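Local structure of lipoprotein (Colwellia psychrerythraea, 3O0Y) at residues L580-D585 and N603-N608. The protein is a putative lipoprotein of unknown function whose family belongs to a clan of metallopeptidase-like proteins, and it may bind lipid. Numbering follows the deposited sequence.
Sequences LAEFHD and NHWLDN
The indole of Trp605 is bordered on both faces and at one edge: the backbone carbonyl carbon of Glu582 lies 4.1 Å above one face, offset toward the rim, Leu606 CD2, from the same helix as the indole, lies over the rim of the opposite face, and the carboxylate of Glu582 sits at the pyrrole edge. Trp605 in turn meets the Phe583 ring at its edge, CZ3 lying near the phenyl plane 4.0 Å from CD1. With chi1 at 165°, CG of Trp605 lies beside the carbonyl carbon and opposite the backbone N, which carries the indole across to helix 580-588, where CH2 comes within 4.0 Å of Phe583 CB. The polar part is one bond, from Trp605 NE1 to Glu582 OE1, 3.1 Å long with an N-H...O angle of 159°. OE1 lies in the indole plane, but the carboxylate is steeply turned, its plane 76° from the ring, and the N-H reaches Glu582 OE1 from the anti side, tilted well out of the carboxylate plane. The same oxygen forms a salt bridge with Lys609, so indole and ammonium share one acceptor. Glu582 also packs through its CB, 3.8 Å from Trp605 CZ2. A leucine in place of Trp605 would probably leave OE1 with the Lys609 charge but without its N-H partner, and open a gap beside Phe583. Trp605 also touches Ala570, and Phe583 touches Arg567, both of helix 555-574. The closest CA atoms, of Phe583 and Trp605, are 8.6 Å apart; this is helix-to-helix packing in a largely helical fold, joining the C-terminal helix 595-608 to helix 580-588.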
loop_
_atom_site.group_PDB
_atom_site.type_symbol
_atom_site.label_atom_id
_atom_site.label_comp_id
_atom_site.label_asym_id
_atom_site.label_seq_id
_atom_site.Cartn_x
_atom_site.Cartn_y
_atom_site.Cartn_z
ATOM N N LEU A 580 9.227 18.261 19.975
ATOM C CA LEU A 580 8.859 17.175 19.085
ATOM C C LEU A 580 7.413 17.292 18.632
ATOM O O LEU A 580 7.069 16.914 17.556
ATOM C CB LEU A 580 9.130 15.838 19.799
ATOM C CG LEU A 580 8.949 14.585 18.959
ATOM C CD1 LEU A 580 9.958 14.468 17.851
ATOM C CD2 LEU A 580 8.976 13.339 19.956
ATOM N N ALA A 581 6.508 17.797 19.487
ATOM C CA ALA A 581 5.120 17.983 19.077
ATOM C C ALA A 581 4.986 18.885 17.865
ATOM O O ALA A 581 4.164 18.607 16.949
ATOM C CB ALA A 581 4.256 18.518 20.243
ATOM N N GLU A 582 5.741 19.985 17.858
ATOM C CA GLU A 582 5.751 20.890 16.674
ATOM C C GLU A 582 6.311 20.253 15.485
ATOM O O GLU A 582 5.789 20.451 14.420
ATOM C CB GLU A 582 6.548 22.141 16.947
ATOM C CG GLU A 582 5.901 23.024 18.025
ATOM C CD GLU A 582 6.670 24.321 18.260
ATOM O OE1 GLU A 582 7.696 24.592 17.582
ATOM O OE2 GLU A 582 6.195 25.092 19.124
ATOM N N PHE A 583 7.365 19.451 15.632
ATOM C CA PHE A 583 7.942 18.736 14.506
ATOM C C PHE A 583 6.918 17.794 13.899
ATOM O O PHE A 583 6.792 17.713 12.705
ATOM C CB PHE A 583 9.182 17.943 14.960
ATOM C CG PHE A 583 9.786 17.072 13.902
ATOM C CD1 PHE A 583 10.557 17.670 12.921
ATOM C CD2 PHE A 583 9.687 15.695 13.907
ATOM C CE1 PHE A 583 11.096 16.922 11.853
ATOM C CE2 PHE A 583 10.235 14.933 12.871
ATOM C CZ PHE A 583 10.989 15.566 11.848
ATOM N N HIS A 584 6.215 17.058 14.742
ATOM C CA HIS A 584 5.160 16.177 14.246
ATOM C C HIS A 584 4.048 16.929 13.505
ATOM O O HIS A 584 3.509 16.421 12.545
ATOM C CB HIS A 584 4.600 15.302 15.382
ATOM C CG HIS A 584 5.551 14.226 15.844
ATOM N ND1 HIS A 584 5.549 13.702 17.109
ATOM C CD2 HIS A 584 6.639 13.697 15.221
ATOM C CE1 HIS A 584 6.521 12.804 17.207
ATOM N NE2 HIS A 584 7.210 12.795 16.079
ATOM N N ASP A 585 3.699 18.106 13.943
ATOM C CA ASP A 585 2.670 18.875 13.275
ATOM C C ASP A 585 3.174 19.296 11.883
ATOM O O ASP A 585 2.425 19.196 10.895
ATOM C CB ASP A 585 2.293 20.093 14.040
ATOM C CG ASP A 585 1.451 19.808 15.295
ATOM O OD1 ASP A 585 0.855 18.713 15.480
ATOM O OD2 ASP A 585 1.311 20.793 16.054
ATOM N N ASN A 603 12.048 23.609 7.048
ATOM C CA ASN A 603 12.880 24.824 7.001
ATOM C C ASN A 603 12.097 26.124 7.247
ATOM O O ASN A 603 12.578 27.018 8.004
ATOM C CB ASN A 603 13.620 24.912 5.688
ATOM C CG ASN A 603 14.808 23.993 5.618
ATOM O OD1 ASN A 603 15.379 23.587 6.630
ATOM N ND2 ASN A 603 15.231 23.719 4.386
ATOM N N HIS A 604 10.859 26.172 6.746
ATOM C CA HIS A 604 9.989 27.320 6.985
ATOM C C HIS A 604 9.707 27.438 8.462
ATOM O O HIS A 604 9.756 28.550 8.998
ATOM C CB HIS A 604 8.705 27.222 6.188
ATOM C CG HIS A 604 7.780 28.397 6.349
ATOM N ND1 HIS A 604 7.928 29.574 5.632
ATOM C CD2 HIS A 604 6.667 28.549 7.093
ATOM C CE1 HIS A 604 6.960 30.412 5.968
ATOM N NE2 HIS A 604 6.168 29.809 6.834
ATOM N N TRP A 605 9.345 26.317 9.085
ATOM C CA TRP A 605 9.181 26.266 10.539
ATOM C C TRP A 605 10.433 26.691 11.296
ATOM O O TRP A 605 10.361 27.569 12.174
ATOM C CB TRP A 605 8.666 24.852 10.940
ATOM C CG TRP A 605 8.775 24.505 12.365
ATOM C CD1 TRP A 605 8.075 25.058 13.392
ATOM C CD2 TRP A 605 9.571 23.471 12.931
ATOM N NE1 TRP A 605 8.411 24.456 14.569
ATOM C CE2 TRP A 605 9.316 23.461 14.316
ATOM C CE3 TRP A 605 10.449 22.521 12.409
ATOM C CZ2 TRP A 605 9.893 22.548 15.182
ATOM C CZ3 TRP A 605 11.021 21.598 13.286
ATOM C CH2 TRP A 605 10.737 21.643 14.670
ATOM N N LEU A 606 11.603 26.140 10.959
ATOM C CA LEU A 606 12.837 26.494 11.692
ATOM C C LEU A 606 13.115 28.003 11.559
ATOM O O LEU A 606 13.511 28.649 12.539
ATOM C CB LEU A 606 13.995 25.697 11.092
ATOM C CG LEU A 606 13.905 24.209 11.401
ATOM C CD1 LEU A 606 14.998 23.385 10.734
ATOM C CD2 LEU A 606 13.817 23.983 12.952
ATOM N N ASP A 607 12.860 28.568 10.375
ATOM C CA ASP A 607 13.235 29.980 10.077
ATOM C C ASP A 607 12.341 30.973 10.861
ATOM O O ASP A 607 12.714 32.132 11.128
ATOM C CB ASP A 607 13.112 30.302 8.609
ATOM C CG ASP A 607 14.216 29.700 7.756
ATOM O OD1 ASP A 607 15.246 29.208 8.278
ATOM O OD2 ASP A 607 14.031 29.715 6.510
ATOM N N ASN A 608 11.172 30.509 11.241
ATOM C CA ASN A 608 10.203 31.369 11.861
ATOM C C ASN A 608 10.172 31.170 13.392
ATOM O O ASN A 608 9.415 31.841 14.094
ATOM C CB ASN A 608 8.858 31.225 11.125
ATOM C CG ASN A 608 8.866 31.915 9.715
ATOM O OD1 ASN A 608 9.038 31.294 8.641
ATOM N ND2 ASN A 608 8.761 33.222 9.740
#